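Local coordinates for protein glutaredoxin (Grx-1) (Archaeoglobus fulgidus, PDB 3IC4) that probably carries electrons as a small thiol-disulfide oxidoreductase of the glutaredoxin family, built on the thioredoxin fold, at residues V14-L19 and K26-F31; K54-V59 and G64-P69; P69-G74 and E84-L89. One frame throughout, in Å; residues are numbered along the deposited sequence.

In the fold
The three contacts form in series along the chain and show how a thioredoxin-type fold surrounds one mixed sheet with helices. Interaction 1 seats helix 23-35 on strand 15-18. Interaction 2 ties helix 49-63 to the loop that follows it, and interaction 3 lays helix 83-91 against strand 70-73. The centres of interactions 1 and 3 are about 10 Å apart, and their strands are neighbours in the sheet. The centre of interaction 2 lies about 14 Å from that of interaction 1 and about 15 Å from that of interaction 3, with which it shares Pro69. Helices 23-35 and 83-91 cover one sheet face and helix 49-63 the other, while cis Pro69 adjoins the probable redox motif.

Interaction 1: residues V14-L19 and K26-F31; sequences VLMYGL and KRTLEF
Met16, present as selenomethionine, carries the apolar part of this contact alone from the strand side. Its SE atom comes to 3.9 Å from CG2 of Thr28 and to 4.2 Å from CB of Leu29, touching two consecutive residues of one helical turn. The side chain reaches that far because its first two torsions are both extended, CG lying opposite the backbone N (chi1 -176°) and SE opposite CA (chi2 -173°). The terminal methyl CE then bends off at chi3, 140°. The axes of the Met16 and Thr28 side chains are inclined to each other, and the methyl branch of the threonine, not its hydroxyl, does the touching.

The backbone takes part too, since SE of Met16 lies 3.8 Å from the amide N of Leu29. This is van der Waals contact, as is everything else that passes between the segments. The contact belongs to the first beta-alpha-beta unit of the thioredoxin fold, formed by strand 15-18, helix 23-35 and strand 40-43, and joins the first strand of that unit to its helix; Thr28 also packs on Val71 of strand 70-73. A CxxC pattern, Cys22 just ahead of helix 23-35 and Cys25 in its first turn, is consistent with a redox site; the Met16 side chain touches this pattern as well.

The polar end of Thr28 is turned to its own helix: OG1, placed beside the backbone N, is hydrogen-bonded to the carbonyl O of His24, which leaves CG2 for the selenium. Gly18 leaves room for the bent methyl: a CB modelled there would stand only 3.0 Å from CE of Met16. Tyr17, alternating with Met16 along the strand, packs on Val55 and Val59 of helix 49-63.

Interaction 2: residues K54-V59 and G64-P69; sequences KVIEKV and GSYSVP
Tyr66 sets one edge of its ring against the gamma methyl of Ile56, with Tyr66 CD1 3.6 Å from Ile56 CG2. The methyl lies near the ring plane, so it meets the rim and not a face, and the two side chains cross at about a right angle. Farther along the same side of the ring, the hydroxyl donates a hydrogen bond from Tyr66 OH to Glu57 OE1, 3.2 Å long. OE1 sits in the plane of the ring and receives the bond through its syn lone pair, the one on the side of the other carboxylate oxygen. The carboxylate is turned 71° from the ring plane. Although CB of Glu57 points away from the loop, the bend at chi2 (-40°) brings the acid back to the phenol. The imidazole of His60 stacks with the Tyr66 ring, giving this surface side chain a third partner on helix 49-63.

Residues 64-69 link that helix to strand 70-73 and end at the cis peptide before Pro69, a hallmark of the thioredoxin fold. Pro69 and Val68 both touch Cys25 of the CxxC pattern, so the loop borders the probable redox site. The chain leaves the helix at Gly64, whose positive phi favours glycine, and then folds into an ST turn: the amide N of Ser67 donates to OG of Ser65 at 3.0 Å, nearly straight at 162°. Ser65 OG is also hydrogen-bonded to OG of Ser63.

The buried Val59 faces the loop backbone from the helix. Its CG1 approaches two loop carbonyls, 3.9 Å from O of Ser65 and 3.8 Å from O of Ser67. Its CG2 makes only a loose approach of 4.5 Å to CG1 of Val68.

Interaction 3: residues P69-G74 and E84-L89; sequences PVVVKG and EKLKEL
Leu89 and Leu86 place methyl groups against Val71, forming the apolar part of the contact. CD2 of Leu86 meets CG2 of Val71 at 3.9 Å, the side chains crossing at about a right angle. Leu89 CG, opposite the backbone N (chi1 -179°), carries both its methyls to the strand. CD2 of Leu89 reaches the other branch, CG1 of Val71, at 3.8 Å, and lies 3.5 Å from the carbonyl O of Val71. CD1 of Leu89 rests 4.0 Å from CB of Lys73. An alanine in place of Leu89 lacks both methyls, which would probably open a gap over Val71 and leave the base of Lys73 poorly covered.

Lys73 adds an aliphatic contact with the helix backbone, CD 3.5 Å from the carbonyl O of Leu89; its NZ goes on to a hydrogen bond with the carbonyl O of Ile90.

Strand 70-73 and helix 84-89 run nearly parallel, their axes 20° apart and 9.9 Å at closest approach. Leu89 also packs on Val78 of the edge strand 76-79, and Leu86 on Phe31 of helix 23-35. Helix 83-91 shares its sheet face with helix 23-35, while Val70 and Val72 point away, packing on Ile62 of helix 49-63.

Interaction 1: residues V14-L19 and K26-F31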
loop_
_atom_site.group_PDB
_atom_site.type_symbol
_atom_site.label_atom_id
_atom_site.label_comp_id
_atom_site.label_asym_id
_atom_site.label_seq_id
_atom_site.Cartn_x
_atom_site.Cartn_y
_atom_site.Cartn_z
ATOM N N VAL A 14 8.582 2.809 -1.792
ATOM C CA VAL A 14 7.344 2.974 -1.011
ATOM C C VAL A 14 6.134 2.396 -1.780
ATOM O O VAL A 14 5.925 2.668 -2.957
ATOM C CB VAL A 14 7.109 4.461 -0.683
ATOM C CG1 VAL A 14 5.831 4.644 0.065
ATOM C CG2 VAL A 14 8.261 4.982 0.107
ATOM N N LEU A 15 5.362 1.556 -1.090
ATOM C CA LEU A 15 4.193 0.932 -1.710
ATOM C C LEU A 15 2.970 1.139 -0.836
ATOM O O LEU A 15 3.011 0.865 0.359
ATOM C CB LEU A 15 4.437 -0.591 -1.843
ATOM C CG LEU A 15 3.306 -1.398 -2.481
ATOM C CD1 LEU A 15 3.040 -0.980 -3.914
ATOM C CD2 LEU A 15 3.585 -2.902 -2.435
HETATM N N MSE A 16 1.892 1.585 -1.479
HETATM C CA MSE A 16 0.578 1.638 -0.850
HETATM C C MSE A 16 -0.382 0.589 -1.399
HETATM O O MSE A 16 -0.522 0.427 -2.630
HETATM C CB MSE A 16 -0.012 3.024 -1.081
HETATM C CG MSE A 16 -1.304 3.243 -0.420
HETATM SE SE MSE A 16 -2.060 4.930 -0.957
HETATM C CE MSE A 16 -3.911 4.402 -1.114
ATOM N N TYR A 17 -1.086 -0.065 -0.473
ATOM C CA TYR A 17 -2.212 -0.936 -0.792
ATOM C C TYR A 17 -3.484 -0.216 -0.357
ATOM O O TYR A 17 -3.571 0.289 0.754
ATOM C CB TYR A 17 -2.130 -2.219 -0.008
ATOM C CG TYR A 17 -0.956 -3.078 -0.293
ATOM C CD1 TYR A 17 -1.018 -4.091 -1.254
ATOM C CD2 TYR A 17 0.230 -2.922 0.440
ATOM C CE1 TYR A 17 0.085 -4.930 -1.458
ATOM C CE2 TYR A 17 1.313 -3.768 0.232
ATOM C CZ TYR A 17 1.225 -4.738 -0.713
ATOM O OH TYR A 17 2.301 -5.536 -0.870
ATOM N N GLY A 18 -4.478 -0.169 -1.240
ATOM C CA GLY A 18 -5.753 0.428 -0.861
ATOM C C GLY A 18 -6.897 0.094 -1.801
ATOM O O GLY A 18 -6.781 -0.766 -2.615
ATOM N N LEU A 19 -8.027 0.720 -1.566
ATOM C CA LEU A 19 -9.153 0.679 -2.462
ATOM C C LEU A 19 -9.375 2.089 -2.979
ATOM O O LEU A 19 -9.368 3.045 -2.226
ATOM C CB LEU A 19 -10.404 0.235 -1.741
ATOM C CG LEU A 19 -10.396 -1.159 -1.085
ATOM C CD1 LEU A 19 -11.643 -1.291 -0.292
ATOM C CD2 LEU A 19 -10.340 -2.181 -2.162
ATOM N N LYS A 26 -7.781 7.416 -0.250
ATOM C CA LYS A 26 -7.642 8.679 -1.031
ATOM C C LYS A 26 -6.755 9.698 -0.327
ATOM O O LYS A 26 -5.902 10.320 -0.947
ATOM C CB LYS A 26 -9.002 9.323 -1.328
ATOM C CG LYS A 26 -9.875 8.577 -2.305
ATOM C CD LYS A 26 -11.237 9.249 -2.485
ATOM C CE LYS A 26 -12.181 8.387 -3.250
ATOM N NZ LYS A 26 -13.369 9.150 -3.535
ATOM N N ARG A 27 -6.997 9.922 0.953
ATOM C CA ARG A 27 -6.221 10.863 1.763
ATOM C C ARG A 27 -4.721 10.460 1.805
ATOM O O ARG A 27 -3.822 11.261 1.665
ATOM C CB ARG A 27 -6.795 10.965 3.178
ATOM C CG ARG A 27 -8.017 11.830 3.294
ATOM C CD ARG A 27 -8.450 12.000 4.752
ATOM N NE ARG A 27 -9.275 10.892 5.168
ATOM C CZ ARG A 27 -10.584 10.778 4.938
ATOM N NH1 ARG A 27 -11.222 9.712 5.402
ATOM N NH2 ARG A 27 -11.305 11.665 4.268
ATOM N N THR A 28 -4.496 9.169 2.003
ATOM C CA THR A 28 -3.137 8.647 2.057
ATOM C C THR A 28 -2.423 8.823 0.702
ATOM O O THR A 28 -1.275 9.219 0.663
ATOM C CB THR A 28 -3.155 7.153 2.427
ATOM O OG1 THR A 28 -3.865 7.006 3.652
ATOM C CG2 THR A 28 -1.731 6.555 2.587
ATOM N N LEU A 29 -3.125 8.565 -0.402
ATOM C CA LEU A 29 -2.567 8.800 -1.734
ATOM C C LEU A 29 -2.143 10.269 -1.918
ATOM O O LEU A 29 -1.072 10.572 -2.438
ATOM C CB LEU A 29 -3.600 8.380 -2.801
ATOM C CG LEU A 29 -3.167 8.628 -4.271
ATOM C CD1 LEU A 29 -2.268 7.529 -4.688
ATOM C CD2 LEU A 29 -4.331 8.744 -5.233
ATOM N N GLU A 30 -3.011 11.191 -1.511
ATOM C CA GLU A 30 -2.708 12.609 -1.609
ATOM C C GLU A 30 -1.534 12.986 -0.707
ATOM O O GLU A 30 -0.716 13.818 -1.079
ATOM C CB GLU A 30 -3.961 13.443 -1.340
ATOM C CG GLU A 30 -5.092 13.183 -2.409
ATOM C CD GLU A 30 -4.712 13.560 -3.817
ATOM O OE1 GLU A 30 -3.894 14.510 -4.045
ATOM O OE2 GLU A 30 -5.250 12.936 -4.786
ATOM N N PHE A 31 -1.435 12.356 0.464
ATOM C CA PHE A 31 -0.263 12.562 1.305
ATOM C C PHE A 31 1.018 12.215 0.580
ATOM O O PHE A 31 1.995 12.951 0.632
ATOM C CB PHE A 31 -0.370 11.756 2.618
ATOM C CG PHE A 31 0.898 11.802 3.469
ATOM C CD1 PHE A 31 1.129 12.841 4.338
ATOM C CD2 PHE A 31 1.866 10.844 3.330
ATOM C CE1 PHE A 31 2.340 12.927 5.030
ATOM C CE2 PHE A 31 3.045 10.922 4.019
ATOM C CZ PHE A 31 3.283 11.964 4.839
#

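Interaction 2: residues K54-V59 and G64-P69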
loop_
_atom_site.group_PDB
_atom_site.type_symbol
_atom_site.label_atom_id
_atom_site.label_comp_id
_atom_site.label_asym_id
_atom_site.label_seq_id
_atom_site.Cartn_x
_atom_site.Cartn_y
_atom_site.Cartn_z
ATOM N N LYS A 54 -4.620 -12.904 -3.687
ATOM C CA LYS A 54 -3.195 -12.906 -3.410
ATOM C C LYS A 54 -2.721 -11.591 -2.774
ATOM O O LYS A 54 -1.925 -11.613 -1.808
ATOM C CB LYS A 54 -2.469 -13.169 -4.718
ATOM C CG LYS A 54 -0.981 -13.259 -4.684
ATOM C CD LYS A 54 -0.476 -13.285 -6.173
ATOM C CE LYS A 54 0.694 -14.289 -6.435
ATOM N NZ LYS A 54 2.096 -13.674 -6.560
ATOM N N VAL A 55 -3.231 -10.461 -3.293
ATOM C CA VAL A 55 -2.875 -9.153 -2.762
ATOM C C VAL A 55 -3.467 -8.946 -1.377
ATOM O O VAL A 55 -2.807 -8.402 -0.473
ATOM C CB VAL A 55 -3.255 -8.036 -3.701
ATOM C CG1 VAL A 55 -2.889 -6.680 -3.086
ATOM C CG2 VAL A 55 -2.523 -8.240 -5.025
ATOM N N ILE A 56 -4.699 -9.417 -1.207
ATOM C CA ILE A 56 -5.313 -9.388 0.145
ATOM C C ILE A 56 -4.476 -10.156 1.197
ATOM O O ILE A 56 -4.251 -9.695 2.326
ATOM C CB ILE A 56 -6.826 -9.804 0.140
ATOM C CG1 ILE A 56 -7.648 -8.751 -0.629
ATOM C CG2 ILE A 56 -7.318 -9.850 1.616
ATOM C CD1 ILE A 56 -9.061 -9.168 -1.095
ATOM N N GLU A 57 -3.997 -11.333 0.825
ATOM C CA GLU A 57 -3.196 -12.120 1.734
ATOM C C GLU A 57 -1.868 -11.440 1.982
ATOM O O GLU A 57 -1.354 -11.476 3.108
ATOM C CB GLU A 57 -3.037 -13.558 1.235
ATOM C CG GLU A 57 -4.332 -14.443 1.423
ATOM C CD GLU A 57 -5.117 -14.239 2.751
ATOM O OE1 GLU A 57 -4.531 -14.059 3.857
ATOM O OE2 GLU A 57 -6.364 -14.236 2.660
ATOM N N LYS A 58 -1.354 -10.759 0.976
ATOM C CA LYS A 58 -0.112 -9.978 1.139
ATOM C C LYS A 58 -0.227 -8.807 2.117
ATOM O O LYS A 58 0.633 -8.627 2.998
ATOM C CB LYS A 58 0.334 -9.487 -0.196
ATOM C CG LYS A 58 1.614 -8.645 -0.207
ATOM C CD LYS A 58 2.748 -9.398 0.323
ATOM C CE LYS A 58 4.061 -9.070 -0.353
ATOM N NZ LYS A 58 5.071 -10.098 -0.004
ATOM N N VAL A 59 -1.278 -8.038 1.986
ATOM C CA VAL A 59 -1.635 -6.970 2.912
ATOM C C VAL A 59 -1.677 -7.529 4.365
ATOM O O VAL A 59 -1.161 -6.924 5.270
ATOM C CB VAL A 59 -3.080 -6.375 2.506
ATOM C CG1 VAL A 59 -3.887 -5.887 3.700
ATOM C CG2 VAL A 59 -2.969 -5.324 1.496
ATOM N N GLY A 64 -1.048 -7.671 9.576
ATOM C CA GLY A 64 -1.770 -8.553 10.461
ATOM C C GLY A 64 -3.235 -8.344 10.454
ATOM O O GLY A 64 -3.950 -9.035 11.160
ATOM N N SER A 65 -3.702 -7.463 9.564
ATOM C CA SER A 65 -5.120 -7.136 9.444
ATOM C C SER A 65 -5.601 -7.306 7.977
ATOM O O SER A 65 -4.800 -7.579 7.052
ATOM C CB SER A 65 -5.406 -5.692 9.878
ATOM O OG SER A 65 -5.162 -4.799 8.808
ATOM N N TYR A 66 -6.917 -7.243 7.829
ATOM C CA TYR A 66 -7.492 -7.157 6.493
ATOM C C TYR A 66 -8.052 -5.750 6.249
ATOM O O TYR A 66 -9.083 -5.575 5.558
ATOM C CB TYR A 66 -8.566 -8.202 6.279
ATOM C CG TYR A 66 -8.000 -9.579 6.280
ATOM C CD1 TYR A 66 -7.315 -10.072 5.187
ATOM C CD2 TYR A 66 -8.083 -10.354 7.395
ATOM C CE1 TYR A 66 -6.777 -11.321 5.206
ATOM C CE2 TYR A 66 -7.551 -11.615 7.423
ATOM C CZ TYR A 66 -6.877 -12.095 6.314
ATOM O OH TYR A 66 -6.347 -13.352 6.405
ATOM N N SER A 67 -7.369 -4.753 6.788
ATOM C CA SER A 67 -7.729 -3.344 6.544
ATOM C C SER A 67 -6.722 -2.613 5.678
ATOM O O SER A 67 -5.568 -3.010 5.509
ATOM C CB SER A 67 -7.958 -2.608 7.848
ATOM O OG SER A 67 -9.011 -3.214 8.567
ATOM N N VAL A 68 -7.207 -1.488 5.158
ATOM C CA VAL A 68 -6.392 -0.586 4.333
ATOM C C VAL A 68 -6.778 0.856 4.724
ATOM O O VAL A 68 -7.815 1.041 5.350
ATOM C CB VAL A 68 -6.611 -0.819 2.777
ATOM C CG1 VAL A 68 -6.049 -2.202 2.340
ATOM C CG2 VAL A 68 -8.074 -0.768 2.470
ATOM N N PRO A 69 -5.931 1.866 4.399
ATOM C CA PRO A 69 -4.653 1.738 3.635
ATOM C C PRO A 69 -3.516 1.102 4.406
ATOM O O PRO A 69 -3.470 1.165 5.616
ATOM C CB PRO A 69 -4.274 3.208 3.327
ATOM C CG PRO A 69 -4.866 3.970 4.530
ATOM C CD PRO A 69 -6.190 3.290 4.729
#

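Interaction 3: residues P69-G74 and E84-L89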
loop_
_atom_site.group_PDB
_atom_site.type_symbol
_atom_site.label_atom_id
_atom_site.label_comp_id
_atom_site.label_asym_id
_atom_site.label_seq_id
_atom_site.Cartn_x
_atom_site.Cartn_y
_atom_site.Cartn_z
ATOM N N PRO A 69 -5.931 1.866 4.399
ATOM C CA PRO A 69 -4.653 1.738 3.635
ATOM C C PRO A 69 -3.516 1.102 4.406
ATOM O O PRO A 69 -3.470 1.165 5.616
ATOM C CB PRO A 69 -4.274 3.208 3.327
ATOM C CG PRO A 69 -4.866 3.970 4.530
ATOM C CD PRO A 69 -6.190 3.290 4.729
ATOM N N VAL A 70 -2.593 0.457 3.675
ATOM C CA VAL A 70 -1.305 0.052 4.252
ATOM C C VAL A 70 -0.205 0.644 3.385
ATOM O O VAL A 70 -0.249 0.562 2.143
ATOM C CB VAL A 70 -1.142 -1.478 4.362
ATOM C CG1 VAL A 70 0.325 -1.890 4.800
ATOM C CG2 VAL A 70 -2.184 -2.000 5.326
ATOM N N VAL A 71 0.721 1.309 4.021
ATOM C CA VAL A 71 1.891 1.863 3.321
ATOM C C VAL A 71 3.123 1.172 3.912
ATOM O O VAL A 71 3.320 1.134 5.111
ATOM C CB VAL A 71 2.012 3.394 3.422
ATOM C CG1 VAL A 71 3.260 3.898 2.659
ATOM C CG2 VAL A 71 0.755 4.063 2.845
ATOM N N VAL A 72 3.929 0.660 2.998
ATOM C CA VAL A 72 5.095 -0.152 3.326
ATOM C C VAL A 72 6.343 0.512 2.815
ATOM O O VAL A 72 6.407 0.938 1.636
ATOM C CB VAL A 72 5.034 -1.574 2.720
ATOM C CG1 VAL A 72 6.263 -2.404 3.254
ATOM C CG2 VAL A 72 3.676 -2.212 3.061
ATOM N N LYS A 73 7.331 0.624 3.689
ATOM C CA LYS A 73 8.701 1.054 3.266
ATOM C C LYS A 73 9.694 0.157 3.944
ATOM O O LYS A 73 9.836 0.224 5.179
ATOM C CB LYS A 73 8.971 2.498 3.680
ATOM C CG LYS A 73 10.283 3.041 3.126
ATOM C CD LYS A 73 10.641 4.423 3.593
ATOM C CE LYS A 73 12.079 4.741 3.205
ATOM N NZ LYS A 73 12.199 6.211 3.008
ATOM N N GLY A 74 10.421 -0.658 3.168
ATOM C CA GLY A 74 11.390 -1.624 3.734
ATOM C C GLY A 74 10.629 -2.630 4.597
ATOM O O GLY A 74 9.609 -3.159 4.141
ATOM N N GLU A 84 1.184 11.811 11.066
ATOM C CA GLU A 84 2.400 11.768 11.856
ATOM C C GLU A 84 3.160 10.461 11.588
ATOM O O GLU A 84 4.345 10.477 11.321
ATOM C CB GLU A 84 2.037 11.895 13.349
ATOM C CG GLU A 84 1.236 13.195 13.763
ATOM C CD GLU A 84 -0.091 13.528 12.925
ATOM O OE1 GLU A 84 -1.039 12.661 12.824
ATOM O OE2 GLU A 84 -0.169 14.692 12.388
ATOM N N LYS A 85 2.465 9.338 11.626
ATOM C CA LYS A 85 3.070 8.036 11.385
ATOM C C LYS A 85 3.568 7.892 9.956
ATOM O O LYS A 85 4.649 7.339 9.733
ATOM C CB LYS A 85 2.083 6.913 11.708
ATOM C CG LYS A 85 1.913 6.660 13.229
ATOM C CD LYS A 85 1.277 5.278 13.502
ATOM C CE LYS A 85 -0.245 5.324 13.346
ATOM N NZ LYS A 85 -1.017 4.155 14.064
ATOM N N LEU A 86 2.826 8.429 8.985
ATOM C CA LEU A 86 3.285 8.389 7.605
ATOM C C LEU A 86 4.548 9.249 7.398
ATOM O O LEU A 86 5.453 8.821 6.739
ATOM C CB LEU A 86 2.148 8.800 6.633
ATOM C CG LEU A 86 0.956 7.827 6.498
ATOM C CD1 LEU A 86 -0.324 8.435 5.822
ATOM C CD2 LEU A 86 1.391 6.614 5.725
ATOM N N LYS A 87 4.604 10.452 7.975
ATOM C CA LYS A 87 5.797 11.307 7.876
ATOM C C LYS A 87 6.982 10.594 8.506
ATOM O O LYS A 87 7.992 10.463 7.875
ATOM C CB LYS A 87 5.576 12.649 8.576
ATOM C CG LYS A 87 4.591 13.551 7.844
ATOM C CD LYS A 87 4.171 14.761 8.720
ATOM C CE LYS A 87 3.006 15.556 8.051
ATOM N NZ LYS A 87 2.693 16.896 8.615
ATOM N N GLU A 88 6.806 10.001 9.686
ATOM C CA GLU A 88 7.876 9.211 10.296
ATOM C C GLU A 88 8.361 8.020 9.408
ATOM O O GLU A 88 9.569 7.774 9.263
ATOM C CB GLU A 88 7.413 8.719 11.666
ATOM C CG GLU A 88 8.428 7.858 12.352
ATOM C CD GLU A 88 9.835 8.424 12.280
ATOM O OE1 GLU A 88 10.009 9.584 12.734
ATOM O OE2 GLU A 88 10.768 7.709 11.788
ATOM N N LEU A 89 7.416 7.284 8.819
ATOM C CA LEU A 89 7.749 6.173 7.950
ATOM C C LEU A 89 8.597 6.649 6.775
ATOM O O LEU A 89 9.615 6.048 6.463
ATOM C CB LEU A 89 6.489 5.480 7.410
ATOM C CG LEU A 89 6.677 4.261 6.485
ATOM C CD1 LEU A 89 7.256 3.090 7.237
ATOM C CD2 LEU A 89 5.363 3.885 5.864
#